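Local coordinates for protein putative secreted endoglycosylceramidase (Rhodococcus hoagii, PDB 6JYZ) that probably hydrolyses the bond between the glycan and ceramide of galactose-linked glycosphingolipids, as an endo-acting glycoside hydrolase of family 5, at residues Thr159-Trp164 and Ser176-Arg181; Ala182-Tyr187 and Gly226-Phe231; Gly331-Pro336 and Ala358-Thr363; Gln342-Val347 and Ala402-Arg407. One frame throughout, in Å; residues are numbered along the deposited sequence.

In the fold
The four contacts hold the helical shell and rim of a family 5 (beta/alpha)8 barrel. Starting from the N terminus, contact 1 closes a short loop, folding the turn at 159-164 back onto the start of helix 177-187. Contact 2 follows in series on the rest of that helix, closing a longer loop through strand 214-218 to the lead-in of helix 230-251. These two touch, their centres 11 Å apart. Contact 3 closes the loop through helix 336-353, tying the ends of strands 326-330 and 356-359. Contact 4 opens inside it and closes later, onto helix 399-405, so the two cross; they also touch, Trp359 against Leu405. Contact 4 lies across the chain's centre from contacts 1 and 2.

Contact 1 (Thr159-Trp164 and Ser176-Arg181); sequences TLTGGW and SPAVAR
Arg181 and Trp164 carry this contact, with the arginine laid across the indole. With CG anti to the backbone N (chi1 -179°), Arg181 leaves the helix toward the turn. Its CB sits 3.7 Å from Trp164 CE3, over a face of the ring. The next carbon, CG, is pressed against the turn's backbone, 3.3 Å from Thr161 O. A bend one bond farther on then brings CD above the six-membered ring of Trp164, 3.9 Å from its centroid and only 9° off the normal, a clean CH-pi contact. The guanidinium beyond it does not stack: its plane stands 66° from the indole, and its NH2 is drawn off to a salt bridge with Glu190. Lower on the helix, Pro177 CB meets Trp164 CE3 at 3.8 Å. Ala178 CB fits into the mouth of the turn, 3.4 Å from Trp164 O and 3.9 Å from Thr161 CG2. The turn is type I', its two glycines at positive phi, and is closed by Trp164 N bonding to Thr161 O at 3.0 Å. Ser176 starts the helix as its N-cap, OG accepting from Val179 N at 3.2 Å. All this lies at the surface, in the long excursion that follows strand 119-124, also stapled by the Cys141-Cys167 disulfide: a beta-alpha loop of the (beta/alpha)8 barrel, folded back on the capped first turn of helix 177-187.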
# COMPACT_ATOMS: atom_id res chain seq x y z
N THR A 159 13.96 -6.48 18.32
CA THR A 159 13.00 -7.58 18.43
C THR A 159 13.13 -8.22 19.82
O THR A 159 14.15 -8.84 20.13
CB THR A 159 13.31 -8.61 17.36
OG1 THR A 159 13.10 -7.98 16.08
CG2 THR A 159 12.33 -9.78 17.43
N LEU A 160 12.13 -7.98 20.65
CA LEU A 160 12.14 -8.30 22.09
C LEU A 160 10.98 -9.27 22.37
O LEU A 160 9.88 -8.86 22.69
CB LEU A 160 12.04 -7.01 22.90
CG LEU A 160 13.15 -5.98 22.60
CD1 LEU A 160 12.85 -4.70 23.36
CD2 LEU A 160 14.54 -6.55 22.93
N THR A 161 11.25 -10.54 22.24
CA THR A 161 10.19 -11.56 22.26
C THR A 161 9.99 -12.16 23.65
O THR A 161 9.09 -13.00 23.79
CB THR A 161 10.46 -12.69 21.30
OG1 THR A 161 11.62 -13.36 21.80
CG2 THR A 161 10.59 -12.24 19.85
N GLY A 162 10.80 -11.79 24.62
CA GLY A 162 10.68 -12.38 25.98
C GLY A 162 11.00 -13.88 26.00
O GLY A 162 10.62 -14.52 27.01
N GLY A 163 11.57 -14.45 24.96
CA GLY A 163 11.77 -15.88 24.87
C GLY A 163 10.51 -16.62 24.47
O GLY A 163 10.57 -17.84 24.39
N TRP A 164 9.39 -15.95 24.20
CA TRP A 164 8.14 -16.66 23.94
C TRP A 164 8.21 -17.44 22.64
O TRP A 164 8.95 -17.05 21.70
CB TRP A 164 7.01 -15.63 23.90
CG TRP A 164 6.65 -15.00 25.21
CD1 TRP A 164 7.42 -14.93 26.32
CD2 TRP A 164 5.46 -14.29 25.51
NE1 TRP A 164 6.73 -14.26 27.31
CE2 TRP A 164 5.53 -13.84 26.84
CE3 TRP A 164 4.30 -13.99 24.79
CZ2 TRP A 164 4.49 -13.13 27.47
CZ3 TRP A 164 3.25 -13.32 25.38
CH2 TRP A 164 3.35 -12.90 26.72
N SER A 176 1.49 -15.88 16.74
CA SER A 176 2.62 -16.42 17.44
C SER A 176 2.81 -15.60 18.69
O SER A 176 2.81 -14.34 18.67
CB SER A 176 3.73 -16.31 16.44
OG SER A 176 4.91 -15.87 16.99
N PRO A 177 3.01 -16.22 19.87
CA PRO A 177 3.34 -15.47 21.10
C PRO A 177 4.55 -14.55 20.89
O PRO A 177 4.50 -13.44 21.37
CB PRO A 177 3.57 -16.61 22.13
CG PRO A 177 2.58 -17.71 21.62
CD PRO A 177 2.80 -17.68 20.10
N ALA A 178 5.60 -15.00 20.18
CA ALA A 178 6.77 -14.15 20.04
C ALA A 178 6.45 -12.87 19.28
O ALA A 178 6.94 -11.79 19.64
CB ALA A 178 7.85 -14.91 19.30
N VAL A 179 5.64 -12.99 18.21
CA VAL A 179 5.33 -11.80 17.41
C VAL A 179 4.49 -10.86 18.23
O VAL A 179 4.75 -9.65 18.24
CB VAL A 179 4.57 -12.23 16.14
CG1 VAL A 179 3.99 -11.04 15.35
CG2 VAL A 179 5.50 -13.05 15.23
N ALA A 180 3.49 -11.38 18.95
CA ALA A 180 2.66 -10.53 19.77
C ALA A 180 3.47 -9.82 20.86
O ALA A 180 3.27 -8.63 21.14
CB ALA A 180 1.51 -11.34 20.37
N ARG A 181 4.39 -10.55 21.49
CA ARG A 181 5.19 -9.98 22.55
C ARG A 181 6.12 -8.89 21.98
O ARG A 181 6.30 -7.88 22.61
CB ARG A 181 6.01 -11.11 23.21
CG ARG A 181 6.88 -10.63 24.37
CD ARG A 181 6.08 -10.15 25.55
NE ARG A 181 6.84 -9.45 26.60
CZ ARG A 181 6.99 -8.18 26.63
NH1 ARG A 181 6.64 -7.41 25.59
NH2 ARG A 181 7.48 -7.59 27.70

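Contact 2 (Ala182-Tyr187 and Gly226-Phe231); sequences AFQAFY and GLRDPF
A helix-to-loop junction on the barrel's outer layer is made where Gln184 of helix 177-187 reaches the lead-in to helix 230-251 at Gly226-Arg228. The carbonyl end of the glutamine does the gripping: OE1 accepts from Leu227 N at 2.8 Å, with an N-H...O angle of 156° and the donor tilted 16° from the carbonyl plane. Gln184 NE2 donates to Gln236 OE1 and Asp188 OD2, so both ends of the amide are held and its flip is fixed. The same amide lies flat against the guanidinium of Arg228, the planes 12° apart and NE2 3.5 Å from Arg228 CZ, over the middle of the group. Arg228 keeps that pose by turning back to its own chain, NH1 bonding to Leu227 O at 3.0 Å. This is the beta-alpha loop after strand 214-218 of the (beta/alpha)8 barrel, and Asp229 ends it as N-cap, OD2 accepting from Phe231 N at 2.9 Å. Gly226 comes in close, its CA 3.7 Å from Phe183 CB; a side chain there would strike Gln184 OE1. Gly226 N approaches the edge of the Tyr187 ring, whose OH is hydrogen-bonded to Asn224 O. Leu227 CG packs against Gln184 CB at 3.8 Å.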
# COMPACT_ATOMS: atom_id res chain seq x y z
N ALA A 182 6.73 -9.14 20.81
CA ALA A 182 7.63 -8.15 20.20
C ALA A 182 6.85 -6.89 19.86
O ALA A 182 7.34 -5.77 20.06
CB ALA A 182 8.30 -8.69 18.97
N PHE A 183 5.62 -7.02 19.34
CA PHE A 183 4.82 -5.84 19.09
C PHE A 183 4.49 -5.12 20.38
O PHE A 183 4.50 -3.87 20.43
CB PHE A 183 3.48 -6.17 18.38
CG PHE A 183 3.58 -5.98 16.88
CD1 PHE A 183 3.46 -4.70 16.39
CD2 PHE A 183 3.76 -7.05 16.02
CE1 PHE A 183 3.54 -4.51 14.97
CE2 PHE A 183 3.84 -6.85 14.65
CZ PHE A 183 3.74 -5.60 14.18
N GLN A 184 4.15 -5.85 21.46
CA GLN A 184 3.78 -5.18 22.69
C GLN A 184 5.00 -4.44 23.26
O GLN A 184 4.86 -3.33 23.79
CB GLN A 184 3.18 -6.13 23.72
CG GLN A 184 2.53 -5.36 24.88
CD GLN A 184 1.44 -4.45 24.36
OE1 GLN A 184 0.65 -4.84 23.48
NE2 GLN A 184 1.33 -3.24 24.91
N ALA A 185 6.21 -5.04 23.14
CA ALA A 185 7.43 -4.34 23.58
C ALA A 185 7.59 -3.05 22.82
O ALA A 185 7.93 -2.01 23.40
CB ALA A 185 8.60 -5.23 23.32
N PHE A 186 7.29 -3.06 21.51
CA PHE A 186 7.32 -1.84 20.71
C PHE A 186 6.30 -0.83 21.20
O PHE A 186 6.63 0.37 21.41
CB PHE A 186 7.07 -2.20 19.26
CG PHE A 186 6.82 -1.05 18.33
CD1 PHE A 186 7.88 -0.31 17.81
CD2 PHE A 186 5.52 -0.72 18.02
CE1 PHE A 186 7.62 0.75 16.95
CE2 PHE A 186 5.25 0.36 17.19
CZ PHE A 186 6.31 1.11 16.63
N TYR A 187 5.02 -1.22 21.42
CA TYR A 187 4.05 -0.22 21.84
C TYR A 187 4.41 0.35 23.22
O TYR A 187 4.10 1.54 23.47
CB TYR A 187 2.63 -0.84 21.86
CG TYR A 187 2.14 -1.21 20.49
CD1 TYR A 187 2.09 -0.25 19.46
CD2 TYR A 187 1.75 -2.52 20.19
CE1 TYR A 187 1.64 -0.61 18.20
CE2 TYR A 187 1.23 -2.87 18.95
CZ TYR A 187 1.25 -1.91 17.94
OH TYR A 187 0.81 -2.25 16.67
N GLY A 226 -0.45 -6.64 19.22
CA GLY A 226 0.42 -6.90 20.37
C GLY A 226 -0.32 -7.81 21.36
O GLY A 226 -0.85 -8.85 21.00
N LEU A 227 -0.21 -7.41 22.61
CA LEU A 227 -0.89 -8.14 23.70
C LEU A 227 -2.14 -7.43 24.16
O LEU A 227 -2.57 -7.57 25.32
CB LEU A 227 0.08 -8.42 24.86
CG LEU A 227 1.26 -9.32 24.46
CD1 LEU A 227 2.25 -9.43 25.64
CD2 LEU A 227 0.82 -10.69 24.05
N ARG A 228 -2.76 -6.66 23.27
CA ARG A 228 -3.97 -5.93 23.60
C ARG A 228 -5.14 -6.38 22.76
O ARG A 228 -4.99 -6.94 21.69
CB ARG A 228 -3.72 -4.42 23.43
CG ARG A 228 -2.67 -3.91 24.41
CD ARG A 228 -3.06 -4.02 25.89
NE ARG A 228 -2.00 -3.54 26.77
CZ ARG A 228 -1.07 -4.31 27.27
NH1 ARG A 228 -1.00 -5.59 27.02
NH2 ARG A 228 -0.14 -3.70 28.05
N ASP A 229 -6.35 -6.16 23.30
CA ASP A 229 -7.59 -6.39 22.54
C ASP A 229 -7.75 -5.30 21.50
O ASP A 229 -6.95 -4.34 21.44
CB ASP A 229 -8.78 -6.34 23.52
CG ASP A 229 -9.14 -4.85 23.74
OD1 ASP A 229 -8.29 -4.05 24.11
OD2 ASP A 229 -10.35 -4.45 23.41
N PRO A 230 -8.78 -5.30 20.66
CA PRO A 230 -8.92 -4.28 19.61
C PRO A 230 -8.99 -2.87 20.13
O PRO A 230 -8.43 -1.97 19.48
CB PRO A 230 -10.22 -4.68 18.90
CG PRO A 230 -10.18 -6.20 19.04
CD PRO A 230 -9.75 -6.42 20.50
N PHE A 231 -9.67 -2.59 21.25
CA PHE A 231 -9.75 -1.21 21.70
C PHE A 231 -8.43 -0.68 22.25
O PHE A 231 -8.00 0.43 21.90
CB PHE A 231 -10.87 -1.01 22.76
CG PHE A 231 -12.24 -1.27 22.22
CD1 PHE A 231 -12.71 -0.45 21.20
CD2 PHE A 231 -13.03 -2.29 22.72
CE1 PHE A 231 -13.96 -0.68 20.62
CE2 PHE A 231 -14.30 -2.49 22.16
CZ PHE A 231 -14.72 -1.71 21.12

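Contact 3 (Gly331-Pro336 and Ala358-Thr363); sequences GWFGDP and AWWSWT
Trp360 O is approached by Phe333 CE1 at 3.4 Å and takes a hydrogen bond from Asn383 ND2. That asparagine stitches the two segments: its ND2 also donates to Trp332 O, while its OD1 accepts from Trp359 NE1 and Ser361 N. Trp359 forms the floor beneath 331-336. Its chi1 of 170° turns the indole away from its own backbone N and under the chain, and Gly331 CA stands over the six-membered ring, 3.9 Å from the centroid and 25° off the normal, a CH-pi contact. Trp332 N follows at 3.6 Å from Trp359 CH2. Phe333 CE1 meets Trp360 at the indole edge, 3.9 Å from CD1. Were Trp359 an alanine, a gap would probably open beneath Gly331 and Asn383 OD1 would lack one of its N-H donors. The peptide between Trp360 and Ser361 is cis, as in many family 5 enzymes after the last barrel strand, where it probably lies near the active-site cleft. Segment 331-336 follows strand 326-330, while 358-363 starts on the end of the parallel neighbour 356-359; Val343 of helix 336-353 touches the Trp359 side chain, and Leu405 of helix 399-405 covers the indole face opposite Gly331.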
# COMPACT_ATOMS: atom_id res chain seq x y z
N GLY A 331 -6.63 -7.29 -2.99
CA GLY A 331 -6.22 -8.21 -4.06
C GLY A 331 -6.89 -9.55 -3.88
O GLY A 331 -7.41 -9.87 -2.81
N TRP A 332 -6.88 -10.30 -4.99
CA TRP A 332 -7.35 -11.70 -5.02
C TRP A 332 -6.18 -12.56 -5.43
O TRP A 332 -5.32 -12.14 -6.20
CB TRP A 332 -8.56 -11.89 -5.96
CG TRP A 332 -9.83 -11.62 -5.19
CD1 TRP A 332 -10.66 -12.58 -4.65
CD2 TRP A 332 -10.42 -10.35 -4.83
NE1 TRP A 332 -11.69 -11.97 -3.97
CE2 TRP A 332 -11.56 -10.61 -4.06
CE3 TRP A 332 -10.12 -8.99 -5.07
CZ2 TRP A 332 -12.38 -9.63 -3.49
CZ3 TRP A 332 -10.94 -8.01 -4.56
CH2 TRP A 332 -12.05 -8.31 -3.77
N PHE A 333 -6.16 -13.80 -4.89
CA PHE A 333 -4.94 -14.61 -4.91
C PHE A 333 -5.15 -15.99 -5.55
O PHE A 333 -4.17 -16.75 -5.61
CB PHE A 333 -4.39 -14.75 -3.48
CG PHE A 333 -4.16 -13.37 -2.86
CD1 PHE A 333 -3.11 -12.59 -3.33
CD2 PHE A 333 -5.05 -12.88 -1.89
CE1 PHE A 333 -2.97 -11.27 -2.86
CE2 PHE A 333 -4.84 -11.59 -1.38
CZ PHE A 333 -3.79 -10.82 -1.86
N GLY A 334 -6.37 -16.27 -5.96
CA GLY A 334 -6.67 -17.59 -6.56
C GLY A 334 -6.75 -17.48 -8.08
O GLY A 334 -6.08 -16.70 -8.74
N ASP A 335 -7.60 -18.35 -8.62
CA ASP A 335 -7.72 -18.50 -10.07
C ASP A 335 -8.49 -17.31 -10.65
O ASP A 335 -9.64 -17.09 -10.28
CB ASP A 335 -8.52 -19.78 -10.37
CG ASP A 335 -8.72 -20.10 -11.83
OD1 ASP A 335 -8.31 -19.31 -12.73
OD2 ASP A 335 -9.09 -21.29 -12.04
N PRO A 336 -7.93 -16.52 -11.58
CA PRO A 336 -8.66 -15.42 -12.19
C PRO A 336 -9.93 -15.83 -12.92
O PRO A 336 -10.88 -15.06 -13.04
CB PRO A 336 -7.63 -14.72 -13.13
CG PRO A 336 -6.55 -15.77 -13.35
CD PRO A 336 -6.55 -16.62 -12.12
N ALA A 358 -3.94 0.49 -3.75
CA ALA A 358 -2.80 -0.24 -4.31
C ALA A 358 -3.06 -1.73 -4.20
O ALA A 358 -3.23 -2.28 -3.10
CB ALA A 358 -1.49 0.16 -3.60
N TRP A 359 -3.02 -2.41 -5.37
CA TRP A 359 -3.14 -3.86 -5.43
C TRP A 359 -1.94 -4.53 -4.79
O TRP A 359 -0.80 -4.09 -4.97
CB TRP A 359 -3.21 -4.21 -6.93
CG TRP A 359 -3.11 -5.66 -7.26
CD1 TRP A 359 -1.98 -6.34 -7.62
CD2 TRP A 359 -4.22 -6.58 -7.43
NE1 TRP A 359 -2.31 -7.65 -7.98
CE2 TRP A 359 -3.65 -7.81 -7.90
CE3 TRP A 359 -5.61 -6.49 -7.28
CZ2 TRP A 359 -4.45 -8.92 -8.23
CZ3 TRP A 359 -6.39 -7.60 -7.61
CH2 TRP A 359 -5.81 -8.78 -8.08
N TRP A 360 -2.20 -5.63 -4.07
CA TRP A 360 -1.13 -6.51 -3.57
C TRP A 360 -1.06 -7.67 -4.58
O TRP A 360 -2.01 -8.48 -4.55
CB TRP A 360 -1.42 -7.01 -2.14
CG TRP A 360 -0.23 -7.78 -1.64
CD1 TRP A 360 0.06 -9.11 -1.85
CD2 TRP A 360 0.93 -7.20 -0.99
NE1 TRP A 360 1.29 -9.40 -1.31
CE2 TRP A 360 1.86 -8.25 -0.83
CE3 TRP A 360 1.23 -5.93 -0.53
CZ2 TRP A 360 3.11 -8.03 -0.21
CZ3 TRP A 360 2.48 -5.70 0.03
CH2 TRP A 360 3.38 -6.75 0.19
N SER A 361 -0.05 -7.80 -5.41
CA SER A 361 1.15 -6.96 -5.47
C SER A 361 1.74 -7.03 -6.87
O SER A 361 1.34 -7.87 -7.70
CB SER A 361 2.15 -7.40 -4.45
OG SER A 361 2.66 -8.67 -4.80
N TRP A 362 2.74 -6.19 -7.11
CA TRP A 362 3.42 -6.16 -8.41
C TRP A 362 4.14 -7.45 -8.68
O TRP A 362 3.96 -8.04 -9.78
CB TRP A 362 4.35 -4.95 -8.42
CG TRP A 362 5.10 -4.80 -9.71
CD1 TRP A 362 6.43 -4.93 -9.89
CD2 TRP A 362 4.51 -4.42 -10.94
NE1 TRP A 362 6.71 -4.73 -11.22
CE2 TRP A 362 5.56 -4.40 -11.87
CE3 TRP A 362 3.20 -4.13 -11.35
CZ2 TRP A 362 5.34 -4.13 -13.23
CZ3 TRP A 362 2.96 -3.88 -12.71
CH2 TRP A 362 4.04 -3.89 -13.61
N THR A 363 5.04 -7.87 -7.78
CA THR A 363 5.78 -9.12 -7.98
C THR A 363 5.94 -9.83 -6.65
O THR A 363 6.16 -9.19 -5.59
CB THR A 363 7.22 -8.91 -8.54
OG1 THR A 363 7.90 -7.91 -7.81
CG2 THR A 363 7.22 -8.49 -10.00

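Contact 4 (Gln342-Val347 and Ala402-Arg407); sequences QVRRFV and AEQLAR
Segments 342-347 and 402-407 have their nearest CA atoms at Arg344 and Gln404, 6.0 Å apart, and side chains fill the seam. Gln404 reaches over to the first helix, crossing Val343 and Arg344 at a slant: its CB meets Val343 CG1 at 3.5 Å, then the chain bends at chi2 (-61°) so that OE1 comes to rest 3.3 Å from Arg344 CA. There the carbonyl serves its own helix end, accepting from Arg407 NH1 at 2.8 Å in a straight bond that runs nearly along the C=O axis and lies in the guanidinium plane. Arg407 thus reaches across flat. Its NH1 also makes a weak bond to Arg344 O at 3.4 Å, and Val347 CG1 sits over the centre of the guanidinium, 3.5 Å from Arg407 CZ. A salt bridge from Arg407 NH2 to Asp348 steadies the far end and probably offsets the like charge of Arg344, whose NE is 5.1 Å from Arg407 NH1. A leucine in place of Gln404 would probably leave Arg407 NH1 without its strong acceptor, the guanidinium then freer to turn away from Val347. On the inner side, Val343 CG1 and Leu405 CD2 are in looser touch at 4.4 Å, and both residues pack on Trp330 and Trp359 of the barrel strands. Two neighbouring helices side by side outside strands 326-330 and 356-359 are typical of the helical shell of a (beta/alpha)8 barrel, the second of them just before the chain enters strand 409-414 and the C-terminal beta region.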
# COMPACT_ATOMS: atom_id res chain seq x y z
N GLN A 342 -14.83 -10.72 -8.88
CA GLN A 342 -14.68 -10.00 -7.62
C GLN A 342 -13.76 -8.80 -7.81
O GLN A 342 -14.06 -7.75 -7.28
CB GLN A 342 -13.93 -10.90 -6.63
CG GLN A 342 -14.44 -12.31 -6.53
CD GLN A 342 -15.62 -12.17 -5.69
OE1 GLN A 342 -16.62 -11.64 -6.17
NE2 GLN A 342 -15.52 -12.74 -4.45
N VAL A 343 -12.70 -8.97 -8.57
CA VAL A 343 -11.81 -7.85 -8.89
C VAL A 343 -12.58 -6.75 -9.60
O VAL A 343 -12.46 -5.55 -9.29
CB VAL A 343 -10.56 -8.31 -9.64
CG1 VAL A 343 -9.68 -7.12 -9.97
CG2 VAL A 343 -9.82 -9.35 -8.79
N ARG A 344 -13.45 -7.13 -10.56
CA ARG A 344 -14.28 -6.17 -11.24
C ARG A 344 -15.19 -5.43 -10.29
O ARG A 344 -15.31 -4.21 -10.40
CB ARG A 344 -15.06 -6.95 -12.34
CG ARG A 344 -16.00 -6.02 -13.12
CD ARG A 344 -16.74 -6.89 -14.16
NE ARG A 344 -17.79 -6.16 -14.84
CZ ARG A 344 -18.36 -6.54 -15.99
NH1 ARG A 344 -17.95 -7.64 -16.61
NH2 ARG A 344 -19.34 -5.81 -16.52
N ARG A 345 -15.84 -6.15 -9.38
CA ARG A 345 -16.67 -5.51 -8.39
C ARG A 345 -15.88 -4.50 -7.53
O ARG A 345 -16.37 -3.46 -7.16
CB ARG A 345 -17.32 -6.55 -7.44
CG ARG A 345 -18.47 -7.31 -8.12
CD ARG A 345 -18.81 -8.57 -7.33
NE ARG A 345 -19.27 -8.27 -5.99
CZ ARG A 345 -19.26 -9.13 -4.99
NH1 ARG A 345 -18.91 -10.40 -5.25
NH2 ARG A 345 -19.71 -8.81 -3.78
N PHE A 346 -14.61 -4.90 -7.20
CA PHE A 346 -13.79 -3.99 -6.40
C PHE A 346 -13.50 -2.66 -7.12
O PHE A 346 -13.64 -1.62 -6.55
CB PHE A 346 -12.54 -4.77 -6.00
CG PHE A 346 -11.76 -4.04 -4.93
CD1 PHE A 346 -10.93 -2.95 -5.21
CD2 PHE A 346 -11.88 -4.44 -3.60
CE1 PHE A 346 -10.24 -2.28 -4.22
CE2 PHE A 346 -11.17 -3.77 -2.60
CZ PHE A 346 -10.38 -2.68 -2.91
N VAL A 347 -13.04 -2.81 -8.38
CA VAL A 347 -12.78 -1.57 -9.14
C VAL A 347 -14.05 -0.72 -9.31
O VAL A 347 -14.01 0.51 -9.17
CB VAL A 347 -12.10 -1.93 -10.47
CG1 VAL A 347 -11.92 -0.63 -11.31
CG2 VAL A 347 -10.78 -2.62 -10.23
N ALA A 402 -5.07 -8.41 -14.56
CA ALA A 402 -4.45 -7.24 -15.17
C ALA A 402 -5.47 -6.41 -15.95
O ALA A 402 -5.38 -5.18 -15.90
CB ALA A 402 -3.26 -7.56 -16.04
N GLU A 403 -6.42 -7.07 -16.64
CA GLU A 403 -7.32 -6.26 -17.43
C GLU A 403 -8.22 -5.43 -16.54
O GLU A 403 -8.65 -4.35 -16.94
CB GLU A 403 -8.06 -7.13 -18.44
CG GLU A 403 -9.03 -8.13 -17.90
CD GLU A 403 -9.74 -8.92 -19.01
OE1 GLU A 403 -9.39 -8.74 -20.21
OE2 GLU A 403 -10.66 -9.66 -18.69
N GLN A 404 -8.59 -5.90 -15.34
CA GLN A 404 -9.35 -5.06 -14.44
C GLN A 404 -8.51 -3.91 -13.88
O GLN A 404 -8.97 -2.77 -13.75
CB GLN A 404 -9.90 -5.91 -13.28
CG GLN A 404 -10.92 -6.95 -13.72
CD GLN A 404 -12.11 -6.31 -14.37
OE1 GLN A 404 -12.62 -5.27 -13.93
NE2 GLN A 404 -12.58 -7.00 -15.39
N LEU A 405 -7.25 -4.20 -13.54
CA LEU A 405 -6.41 -3.19 -12.94
C LEU A 405 -6.06 -2.07 -13.89
O LEU A 405 -5.77 -0.96 -13.50
CB LEU A 405 -5.13 -3.82 -12.39
CG LEU A 405 -5.34 -4.90 -11.32
CD1 LEU A 405 -3.98 -5.38 -10.83
CD2 LEU A 405 -6.20 -4.42 -10.16
N ALA A 406 -6.08 -2.37 -15.21
CA ALA A 406 -5.73 -1.37 -16.23
C ALA A 406 -6.94 -0.52 -16.66
O ALA A 406 -6.77 0.30 -17.58
CB ALA A 406 -5.11 -2.06 -17.44
N ARG A 407 -8.09 -0.71 -16.06
CA ARG A 407 -9.28 0.01 -16.52
C ARG A 407 -9.09 1.50 -16.52
O ARG A 407 -8.41 2.12 -15.69
CB ARG A 407 -10.50 -0.38 -15.69
CG ARG A 407 -11.06 -1.74 -16.13
CD ARG A 407 -12.03 -2.37 -15.14
NE ARG A 407 -13.10 -1.48 -14.79
CZ ARG A 407 -14.07 -1.73 -13.87
NH1 ARG A 407 -14.12 -2.94 -13.30
NH2 ARG A 407 -14.88 -0.75 -13.51